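Local coordinates for lipoate-protein ligase 1 (PDB 5T8U) that belongs to the lipoyl protein ligase A/B family and holds lipoic acid in a pocket of its mixed alpha/beta catalytic domain, at residues 70-73 / 74-77; 100-103 / 104-107; 120-123 / 124-128; 219-222 / 223-227. All blocks are in the same frame, centred on the assembly; numbering follows the deposited sequence.

How the contacts relate
These four local contacts illustrate how a helix cap, a beta turn and two helix interiors are held together by neighbouring side chains. Contact 2 bears directly on the pocket: its His101 and Cys107 line the site of lipoic acid. Contact 1 caps a short helix; its nearest atoms are about 9 Å from contact 2, and its Gln71 side chain is about 7 Å from the ligand. Contacts 3 and 4 lie on the far side of the chain's centre from contact 1. Their centres are about 9 Å apart and they touch, Thr127 meeting Ala219, Leu220 and Glu223 while Ile123 meets Phe227. Strand 105-112, which begins in contact 2, leads to helix 117-132 of contact 3.

Contact 1 of 4, residues 70-73 / 74-77; sequences NQNI and WSEC
Asn72 and Ser75 show how a side chain closes the open start of a helix. The hydrogen bonds come first. A first torsion of 173° sets Asn72 CG opposite the backbone N and beside the carbonyl carbon, and OD1 accepts twice from Ser75. Ser75 N lies in the amide plane, 2.8 Å from Asn72 OD1, whereas Ser75 OG stands above that plane, 2.9 Å from the same OD1. Asn72 is thus the N-cap, and the two donors probably hold its amide in one rotation. Bonds from Ser75 N and Glu76 N to Asn72 O are weak, but Cys77 N reaches Ile73 O at 3.0 Å and completes one helical turn.

Apolar contacts gather on Ile73. Its CG2 methyl sits over one face of the Trp74 indole, 3.6 Å from the centroid of the five-membered ring and only 15° off the normal, a CH-pi contact. The other branch, CG1, runs to Cys77 SG at 3.9 Å. Between polar ends, Gln71 NE2 lies 3.4 Å from Glu76 CD, with the amide and carboxylate planes 23° apart.

In the fold, this cap joins the loop after strand 64-66 to helix 73-76. Ile73 and Trp74 lie on Leu79 and Cys77 on Ile82, all against helix 79-84, while Asn70 reaches helix 314-321.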
loop_
_atom_site.group_PDB
_atom_site.type_symbol
_atom_site.label_atom_id
_atom_site.label_comp_id
_atom_site.label_asym_id
_atom_site.label_seq_id
_atom_site.Cartn_x
_atom_site.Cartn_y
_atom_site.Cartn_z
ATOM N N ASN A 70 -8.712 -4.634 3.412
ATOM C CA ASN A 70 -9.421 -5.745 4.038
ATOM C C ASN A 70 -9.535 -5.601 5.552
ATOM O O ASN A 70 -9.830 -6.582 6.239
ATOM C CB ASN A 70 -8.730 -7.065 3.688
ATOM C CG ASN A 70 -8.765 -7.364 2.203
ATOM O OD1 ASN A 70 -9.797 -7.203 1.550
ATOM N ND2 ASN A 70 -7.634 -7.794 1.659
ATOM N N GLN A 71 -9.321 -4.407 6.089
ATOM C CA GLN A 71 -9.409 -4.199 7.525
ATOM C C GLN A 71 -10.799 -3.708 7.923
ATOM O O GLN A 71 -11.540 -3.135 7.121
ATOM C CB GLN A 71 -8.352 -3.196 7.987
ATOM C CG GLN A 71 -7.065 -3.827 8.482
ATOM C CD GLN A 71 -6.182 -2.837 9.215
ATOM O OE1 GLN A 71 -5.868 -1.766 8.695
ATOM N NE2 GLN A 71 -5.783 -3.187 10.432
ATOM N N ASN A 72 -11.145 -3.949 9.185
ATOM C CA ASN A 72 -12.404 -3.496 9.763
ATOM C C ASN A 72 -12.159 -2.173 10.478
ATOM O O ASN A 72 -11.353 -2.108 11.412
ATOM C CB ASN A 72 -12.967 -4.540 10.727
ATOM C CG ASN A 72 -14.184 -4.043 11.484
ATOM O OD1 ASN A 72 -14.059 -3.324 12.476
ATOM N ND2 ASN A 72 -15.368 -4.432 11.026
ATOM N N ILE A 73 -12.857 -1.123 10.041
ATOM C CA ILE A 73 -12.590 0.217 10.559
ATOM C C ILE A 73 -12.899 0.291 12.049
ATOM O O ILE A 73 -12.204 0.977 12.809
ATOM C CB ILE A 73 -13.388 1.264 9.761
ATOM C CG1 ILE A 73 -12.980 2.675 10.189
ATOM C CG2 ILE A 73 -14.890 1.054 9.947
ATOM C CD1 ILE A 73 -13.556 3.779 9.323
ATOM N N TRP A 74 -13.938 -0.418 12.495
ATOM C CA TRP A 74 -14.405 -0.278 13.870
ATOM C C TRP A 74 -13.452 -0.903 14.879
ATOM O O TRP A 74 -13.449 -0.493 16.045
ATOM C CB TRP A 74 -15.793 -0.900 14.015
ATOM C CG TRP A 74 -16.742 -0.447 12.958
ATOM C CD1 TRP A 74 -17.010 -1.070 11.775
ATOM C CD2 TRP A 74 -17.543 0.739 12.980
ATOM N NE1 TRP A 74 -17.931 -0.347 11.058
ATOM C CE2 TRP A 74 -18.275 0.768 11.776
ATOM C CE3 TRP A 74 -17.713 1.778 13.899
ATOM C CZ2 TRP A 74 -19.165 1.794 11.470
ATOM C CZ3 TRP A 74 -18.598 2.794 13.594
ATOM C CH2 TRP A 74 -19.309 2.796 12.390
ATOM N N SER A 75 -12.651 -1.881 14.463
ATOM C CA SER A 75 -11.719 -2.545 15.367
ATOM C C SER A 75 -10.398 -1.801 15.507
ATOM O O SER A 75 -9.780 -1.850 16.577
ATOM C CB SER A 75 -11.439 -3.970 14.883
ATOM O OG SER A 75 -12.644 -4.674 14.637
ATOM N N GLU A 76 -9.952 -1.116 14.454
ATOM C CA GLU A 76 -8.656 -0.450 14.465
ATOM C C GLU A 76 -8.744 1.013 14.868
ATOM O O GLU A 76 -7.800 1.539 15.470
ATOM C CB GLU A 76 -8.004 -0.542 13.082
ATOM C CG GLU A 76 -8.220 -1.866 12.368
ATOM C CD GLU A 76 -7.730 -3.056 13.168
ATOM O OE1 GLU A 76 -6.937 -2.854 14.112
ATOM O OE2 GLU A 76 -8.139 -4.193 12.853
ATOM N N CYS A 77 -9.848 1.684 14.552
ATOM C CA CYS A 77 -9.969 3.123 14.723
ATOM C C CYS A 77 -10.913 3.455 15.869
ATOM O O CYS A 77 -11.926 2.777 16.070
ATOM C CB CYS A 77 -10.478 3.781 13.436
ATOM S SG CYS A 77 -9.601 3.275 11.940
#

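Contact 2 of 4, residues 100-103 / 104-107; sequences YHDL and GNVC. With LPA (lipoic acid), chain C.
Asp102 and Asn105 lock the two ends of a tight type I turn to each other, an example of side chains reinforcing a reversal of the chain. The close-fitting part begins at its centre. Asn105 N donates to Asp102 O at 3.2 Å, the bond that defines the turn. In return, Asn105 OD1 takes the N-H of Asp102 at 2.8 Å and almost straight (172°), the donor lying nearly along the C=O axis. A first torsion of 73°, with CG between the backbone N and the carbonyl carbon, helps to bring Asn105 OD1 back over the turn. The closure is crowded, for the same OD1 is also pressed to 2.7 Å from Asp102 O, an acceptor facing an acceptor. Asp102 OD1 receives Gly104 N at 2.8 Å from above the carboxylate plane, adding an Asx turn.

His101 belongs to this close-fitting part too. Asn105 ND2 lies over one face of its ring, toward the rim, while Cys107 SG approaches obliquely, 3.3 Å from His101 NE2. At the ring edge is lipoic acid, its S8 3.5 Å from His101 NE2, a buried nitrogen with no hydrogen-bond partner in the model. His101 ND1 donates to Tyr100 O, which helps to fix the ring's rotation. The looser side is left to Leu103, which is partly exposed; its CB lies 3.5 Å from Gly104 N.

Around it, strand 99-101 pairs with strand 64-66 through His101 and Ser64, and strand 105-112 runs between strands 55-59 and 162-170.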
loop_
_atom_site.group_PDB
_atom_site.type_symbol
_atom_site.label_atom_id
_atom_site.label_comp_id
_atom_site.label_asym_id
_atom_site.label_seq_id
_atom_site.Cartn_x
_atom_site.Cartn_y
_atom_site.Cartn_z
ATOM N N TYR A 100 -1.308 6.201 10.383
ATOM C CA TYR A 100 -1.616 7.616 10.509
ATOM C C TYR A 100 -0.637 8.426 9.673
ATOM O O TYR A 100 0.544 8.078 9.575
ATOM C CB TYR A 100 -1.542 8.045 11.976
ATOM C CG TYR A 100 -1.706 9.527 12.225
ATOM C CD1 TYR A 100 -2.964 10.112 12.279
ATOM C CD2 TYR A 100 -0.600 10.337 12.434
ATOM C CE1 TYR A 100 -3.114 11.462 12.518
ATOM C CE2 TYR A 100 -0.740 11.690 12.676
ATOM C CZ TYR A 100 -1.999 12.247 12.717
ATOM O OH TYR A 100 -2.149 13.592 12.957
ATOM N N HIS A 101 -1.131 9.507 9.076
ATOM C CA HIS A 101 -0.328 10.363 8.217
ATOM C C HIS A 101 -0.452 11.808 8.667
ATOM O O HIS A 101 -1.491 12.229 9.182
ATOM C CB HIS A 101 -0.761 10.267 6.747
ATOM C CG HIS A 101 -0.217 9.075 6.025
ATOM N ND1 HIS A 101 0.558 8.114 6.638
ATOM C CD2 HIS A 101 -0.338 8.691 4.731
ATOM C CE1 HIS A 101 0.891 7.190 5.754
ATOM N NE2 HIS A 101 0.359 7.516 4.590
ATOM N N ASP A 102 0.625 12.561 8.470
ATOM C CA ASP A 102 0.592 14.013 8.566
ATOM C C ASP A 102 1.786 14.550 7.785
ATOM O O ASP A 102 2.552 13.789 7.188
ATOM C CB ASP A 102 0.594 14.485 10.026
ATOM C CG ASP A 102 1.892 14.174 10.748
ATOM O OD1 ASP A 102 2.852 13.706 10.102
ATOM O OD2 ASP A 102 1.952 14.395 11.975
ATOM N N LEU A 103 1.946 15.871 7.800
ATOM C CA LEU A 103 3.022 16.490 7.037
ATOM C C LEU A 103 4.406 16.131 7.563
ATOM O O LEU A 103 5.401 16.460 6.907
ATOM C CB LEU A 103 2.840 18.008 7.027
ATOM C CG LEU A 103 1.562 18.494 6.338
ATOM C CD1 LEU A 103 1.389 19.993 6.517
ATOM C CD2 LEU A 103 1.565 18.135 4.857
ATOM N N GLY A 104 4.498 15.465 8.710
ATOM C CA GLY A 104 5.775 15.030 9.232
ATOM C C GLY A 104 6.304 13.744 8.641
ATOM O O GLY A 104 7.343 13.254 9.092
ATOM N N ASN A 105 5.625 13.179 7.645
ATOM C CA ASN A 105 6.052 11.931 7.030
ATOM C C ASN A 105 5.892 12.027 5.521
ATOM O O ASN A 105 5.025 12.742 5.013
ATOM C CB ASN A 105 5.262 10.726 7.569
ATOM C CG ASN A 105 3.836 10.677 7.052
ATOM O OD1 ASN A 105 2.918 11.205 7.680
ATOM N ND2 ASN A 105 3.642 10.029 5.908
ATOM N N VAL A 106 6.745 11.293 4.814
ATOM C CA VAL A 106 6.727 11.240 3.363
ATOM C C VAL A 106 6.101 9.918 2.935
ATOM O O VAL A 106 6.080 8.935 3.681
ATOM C CB VAL A 106 8.150 11.400 2.776
ATOM C CG1 VAL A 106 8.113 11.510 1.254
ATOM C CG2 VAL A 106 8.841 12.616 3.381
ATOM N N CYS A 107 5.572 9.899 1.715
ATOM C CA CYS A 107 5.002 8.700 1.114
ATOM C C CYS A 107 5.641 8.483 -0.249
ATOM O O CYS A 107 5.649 9.391 -1.088
ATOM C CB CYS A 107 3.478 8.807 0.965
ATOM S SG CYS A 107 2.566 8.929 2.522
HETATM C C1 LPA C . 2.165 -1.523 7.382
HETATM O O1 LPA C . 2.907 -1.143 8.325
HETATM C C2 LPA C . 2.308 -0.894 5.999
HETATM O O2 LPA C . 1.307 -2.425 7.579
HETATM C C3 LPA C . 1.837 0.557 6.059
HETATM C C4 LPA C . 1.625 1.098 4.647
HETATM C C5 LPA C . 0.872 2.424 4.736
HETATM C C6 LPA C . 0.546 2.901 3.457
HETATM S S6 LPA C . -0.632 3.889 3.560
HETATM C C7 LPA C . 2.061 3.916 2.692
HETATM C C8 LPA C . 1.479 5.172 1.899
HETATM S S8 LPA C . -0.336 5.163 2.149
#

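Contact 3 of 4, residues 120-123 / 124-128; sequences NFLI and ILNTL
Asn120 and Ile124 start a run of i to i+4 contacts along one helix, an illustration of how successive turns are tied together. The carbonyl of Asn120 takes the N-H of Ile124 at 3.0 Å, and Ile124 CG1 packs over Asn120 O at 3.4 Å. The amide of Asn120 turns to other partners, Asn116 and His165. Next, Phe121 O accepts from Leu125 N, and Leu125 CG lies as near as 3.0 Å to that oxygen; the Phe121 ring itself leads off toward His165.

Leu122 O binds Asn126 N. Alongside, the end of the exposed Leu122 side chain comes near the next turn: with chi1 at 179°, fully extended from the backbone N, Leu122 CG lies 3.6 Å from Asn126 ND2, and CD1 is equally close to Asn126 OD1.

Ile123 O is gripped twice, by Thr127 N and Thr127 OG1, each 2.9 Å away, from opposite faces of the carbonyl plane. The hydroxyl is thereby satisfied within its own helix despite its burial.

Such a forked bond from a threonine to the carbonyl four residues earlier is a common helical device. Here helix 117-132 packs on strands 105-112 and 143-145 of the mixed sheet and touches helix 213-227, in the layered alpha/beta ligase domain.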
loop_
_atom_site.group_PDB
_atom_site.type_symbol
_atom_site.label_atom_id
_atom_site.label_comp_id
_atom_site.label_asym_id
_atom_site.label_seq_id
_atom_site.Cartn_x
_atom_site.Cartn_y
_atom_site.Cartn_z
ATOM N N ASN A 120 13.879 -1.629 -4.526
ATOM C CA ASN A 120 13.363 -0.376 -3.983
ATOM C C ASN A 120 13.916 -0.123 -2.585
ATOM O O ASN A 120 14.448 0.960 -2.294
ATOM C CB ASN A 120 11.833 -0.410 -3.960
ATOM C CG ASN A 120 11.230 -0.652 -5.333
ATOM O OD1 ASN A 120 11.907 -0.527 -6.353
ATOM N ND2 ASN A 120 9.949 -0.997 -5.365
ATOM N N PHE A 121 13.810 -1.124 -1.707
ATOM C CA PHE A 121 14.366 -0.986 -0.365
ATOM C C PHE A 121 15.861 -0.701 -0.406
ATOM O O PHE A 121 16.388 -0.032 0.490
ATOM C CB PHE A 121 14.093 -2.247 0.457
ATOM C CG PHE A 121 12.706 -2.308 1.037
ATOM C CD1 PHE A 121 12.277 -1.344 1.934
ATOM C CD2 PHE A 121 11.842 -3.339 0.705
ATOM C CE1 PHE A 121 11.006 -1.396 2.477
ATOM C CE2 PHE A 121 10.567 -3.398 1.247
ATOM C CZ PHE A 121 10.150 -2.425 2.134
ATOM N N LEU A 122 16.563 -1.193 -1.429
ATOM C CA LEU A 122 17.989 -0.898 -1.544
ATOM C C LEU A 122 18.218 0.554 -1.945
ATOM O O LEU A 122 19.178 1.183 -1.489
ATOM C CB LEU A 122 18.648 -1.840 -2.551
ATOM C CG LEU A 122 20.149 -1.612 -2.777
ATOM C CD1 LEU A 122 20.928 -1.746 -1.476
ATOM C CD2 LEU A 122 20.692 -2.573 -3.824
ATOM N N ILE A 123 17.358 1.100 -2.805
ATOM C CA ILE A 123 17.444 2.519 -3.132
ATOM C C ILE A 123 17.248 3.354 -1.875
ATOM O O ILE A 123 17.999 4.306 -1.619
ATOM C CB ILE A 123 16.419 2.884 -4.223
ATOM C CG1 ILE A 123 16.758 2.164 -5.532
ATOM C CG2 ILE A 123 16.375 4.401 -4.446
ATOM C CD1 ILE A 123 15.693 2.294 -6.605
ATOM N N ILE A 124 16.252 3.003 -1.062
ATOM C CA ILE A 124 15.991 3.773 0.153
ATOM C C ILE A 124 17.169 3.660 1.118
ATOM O O ILE A 124 17.679 4.668 1.626
ATOM C CB ILE A 124 14.671 3.316 0.800
ATOM C CG1 ILE A 124 13.517 3.486 -0.197
ATOM C CG2 ILE A 124 14.394 4.113 2.073
ATOM C CD1 ILE A 124 12.186 2.960 0.286
ATOM N N LEU A 125 17.627 2.434 1.377
ATOM C CA LEU A 125 18.748 2.243 2.295
ATOM C C LEU A 125 19.986 2.993 1.819
ATOM O O LEU A 125 20.681 3.631 2.619
ATOM C CB LEU A 125 19.047 0.752 2.451
ATOM C CG LEU A 125 17.946 -0.085 3.108
ATOM C CD1 LEU A 125 18.241 -1.570 2.958
ATOM C CD2 LEU A 125 17.789 0.280 4.572
ATOM N N ASN A 126 20.283 2.922 0.519
ATOM C CA ASN A 126 21.402 3.683 -0.026
ATOM C C ASN A 126 21.208 5.177 0.196
ATOM O O ASN A 126 22.169 5.898 0.487
ATOM C CB ASN A 126 21.569 3.383 -1.516
ATOM C CG ASN A 126 22.105 1.988 -1.776
ATOM O OD1 ASN A 126 22.723 1.375 -0.905
ATOM N ND2 ASN A 126 21.881 1.484 -2.984
ATOM N N THR A 127 19.972 5.663 0.058
ATOM C CA THR A 127 19.684 7.058 0.374
ATOM C C THR A 127 20.099 7.381 1.804
ATOM O O THR A 127 20.964 8.236 2.039
ATOM C CB THR A 127 18.193 7.348 0.166
ATOM O OG1 THR A 127 17.859 7.186 -1.217
ATOM C CG2 THR A 127 17.834 8.765 0.608
ATOM N N LEU A 128 19.499 6.690 2.776
ATOM C CA LEU A 128 19.766 7.000 4.177
ATOM C C LEU A 128 21.257 6.920 4.484
ATOM O O LEU A 128 21.824 7.821 5.114
ATOM C CB LEU A 128 18.977 6.054 5.084
ATOM C CG LEU A 128 17.487 6.361 5.272
ATOM C CD1 LEU A 128 16.693 6.064 4.010
ATOM C CD2 LEU A 128 16.924 5.574 6.449
#

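Contact 4 of 4, residues 219-222 / 223-227; sequences ALIK and EFTKF
Ala219 and Glu223 begin a ladder of backbone bonds that exemplifies how a helix satisfies its own polar groups. Glu223 N donates to Ala219 O at 2.9 Å and nearly straight, at 171°. The next rung, Phe224 N to Leu220 O, is equally short but more bent (139°). Lys226 N, in turn, finds Lys222 O at 2.9 Å.

One acceptor does double duty. Ile221 O receives Thr225 N at 2.9 Å and Thr225 OG1 at 3.2 Å, the latter from above the carbonyl plane. With OG1 beside its own backbone N (chi1 -51°), the hydroxyl points back to the preceding turn.

The carboxylate of Glu223 finds its main partner outside the helix: OE1 accepts from Asn130 of helix 117-132. Lys226 NZ adds only a long salt bridge, 3.6 Å from Glu223 OE1. Both partners together would be expected to favour the charged carboxylate.

Leu220, Ile221 and Phe224 rest on the sheet, Leu220 on strand 55-59 and the other two on both strands 55-59 and 13-17. An amphipathic helix laid against a beta-sheet, with a polar link, Glu223 to Asn130, to helix 117-132, is a pattern common to layered alpha/beta domains.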
loop_
_atom_site.group_PDB
_atom_site.type_symbol
_atom_site.label_atom_id
_atom_site.label_comp_id
_atom_site.label_asym_id
_atom_site.label_seq_id
_atom_site.Cartn_x
_atom_site.Cartn_y
_atom_site.Cartn_z
ATOM N N ALA A 219 17.543 13.484 -1.878
ATOM C CA ALA A 219 18.491 12.375 -1.798
ATOM C C ALA A 219 17.901 11.106 -2.404
ATOM O O ALA A 219 18.589 10.367 -3.123
ATOM C CB ALA A 219 18.897 12.135 -0.345
ATOM N N LEU A 220 16.620 10.847 -2.137
ATOM C CA LEU A 220 15.982 9.629 -2.622
ATOM C C LEU A 220 15.887 9.622 -4.143
ATOM O O LEU A 220 16.120 8.587 -4.780
ATOM C CB LEU A 220 14.597 9.493 -1.991
ATOM C CG LEU A 220 13.848 8.177 -2.188
ATOM C CD1 LEU A 220 14.673 6.996 -1.706
ATOM C CD2 LEU A 220 12.525 8.238 -1.446
ATOM N N ILE A 221 15.536 10.761 -4.744
ATOM C CA ILE A 221 15.517 10.855 -6.202
ATOM C C ILE A 221 16.916 10.628 -6.759
ATOM O O ILE A 221 17.099 9.929 -7.767
ATOM C CB ILE A 221 14.944 12.215 -6.641
ATOM C CG1 ILE A 221 13.513 12.387 -6.116
ATOM C CG2 ILE A 221 14.964 12.336 -8.165
ATOM C CD1 ILE A 221 12.937 13.776 -6.328
ATOM N N LYS A 222 17.928 11.210 -6.109
ATOM C CA LYS A 222 19.309 11.004 -6.531
ATOM C C LYS A 222 19.649 9.518 -6.584
ATOM O O LYS A 222 20.065 8.999 -7.625
ATOM C CB LYS A 222 20.258 11.745 -5.586
ATOM C CG LYS A 222 20.420 13.226 -5.903
ATOM C CD LYS A 222 21.269 13.930 -4.855
ATOM C CE LYS A 222 21.667 15.332 -5.300
ATOM N NZ LYS A 222 22.577 16.000 -4.323
ATOM N N GLU A 223 19.476 8.815 -5.463
ATOM C CA GLU A 223 19.812 7.394 -5.431
ATOM C C GLU A 223 18.906 6.558 -6.328
ATOM O O GLU A 223 19.294 5.454 -6.720
ATOM C CB GLU A 223 19.749 6.872 -3.995
ATOM C CG GLU A 223 20.928 7.295 -3.136
ATOM C CD GLU A 223 22.244 6.716 -3.623
ATOM O OE1 GLU A 223 23.306 7.150 -3.132
ATOM O OE2 GLU A 223 22.215 5.827 -4.500
ATOM N N PHE A 224 17.714 7.055 -6.657
ATOM C CA PHE A 224 16.836 6.362 -7.595
ATOM C C PHE A 224 17.404 6.416 -9.009
ATOM O O PHE A 224 17.731 5.379 -9.610
ATOM C CB PHE A 224 15.443 6.995 -7.526
ATOM C CG PHE A 224 14.461 6.454 -8.526
ATOM C CD1 PHE A 224 13.754 5.291 -8.267
ATOM C CD2 PHE A 224 14.217 7.130 -9.710
ATOM C CE1 PHE A 224 12.838 4.805 -9.180
ATOM C CE2 PHE A 224 13.304 6.648 -10.627
ATOM C CZ PHE A 224 12.613 5.483 -10.361
ATOM N N THR A 225 17.544 7.629 -9.551
ATOM C CA THR A 225 18.134 7.799 -10.876
ATOM C C THR A 225 19.484 7.098 -10.964
ATOM O O THR A 225 19.767 6.379 -11.930
ATOM C CB THR A 225 18.281 9.291 -11.185
ATOM O OG1 THR A 225 17.031 9.953 -10.956
ATOM C CG2 THR A 225 18.706 9.507 -12.631
ATOM N N LYS A 226 20.333 7.296 -9.954
ATOM C CA LYS A 226 21.644 6.658 -9.949
ATOM C C LYS A 226 21.518 5.142 -9.939
ATOM O O LYS A 226 22.274 4.444 -10.626
ATOM C CB LYS A 226 22.452 7.140 -8.745
ATOM C CG LYS A 226 23.729 6.357 -8.491
ATOM C CD LYS A 226 24.618 7.080 -7.492
ATOM C CE LYS A 226 25.292 6.110 -6.535
ATOM N NZ LYS A 226 26.039 6.826 -5.464
ATOM N N PHE A 227 20.571 4.610 -9.164
ATOM C CA PHE A 227 20.374 3.165 -9.141
ATOM C C PHE A 227 20.040 2.643 -10.530
ATOM O O PHE A 227 20.549 1.595 -10.943
ATOM C CB PHE A 227 19.270 2.786 -8.154
ATOM C CG PHE A 227 18.959 1.312 -8.136
ATOM C CD1 PHE A 227 18.000 0.780 -8.985
ATOM C CD2 PHE A 227 19.633 0.457 -7.279
ATOM C CE1 PHE A 227 17.716 -0.575 -8.974
ATOM C CE2 PHE A 227 19.352 -0.899 -7.263
ATOM C CZ PHE A 227 18.393 -1.415 -8.113
#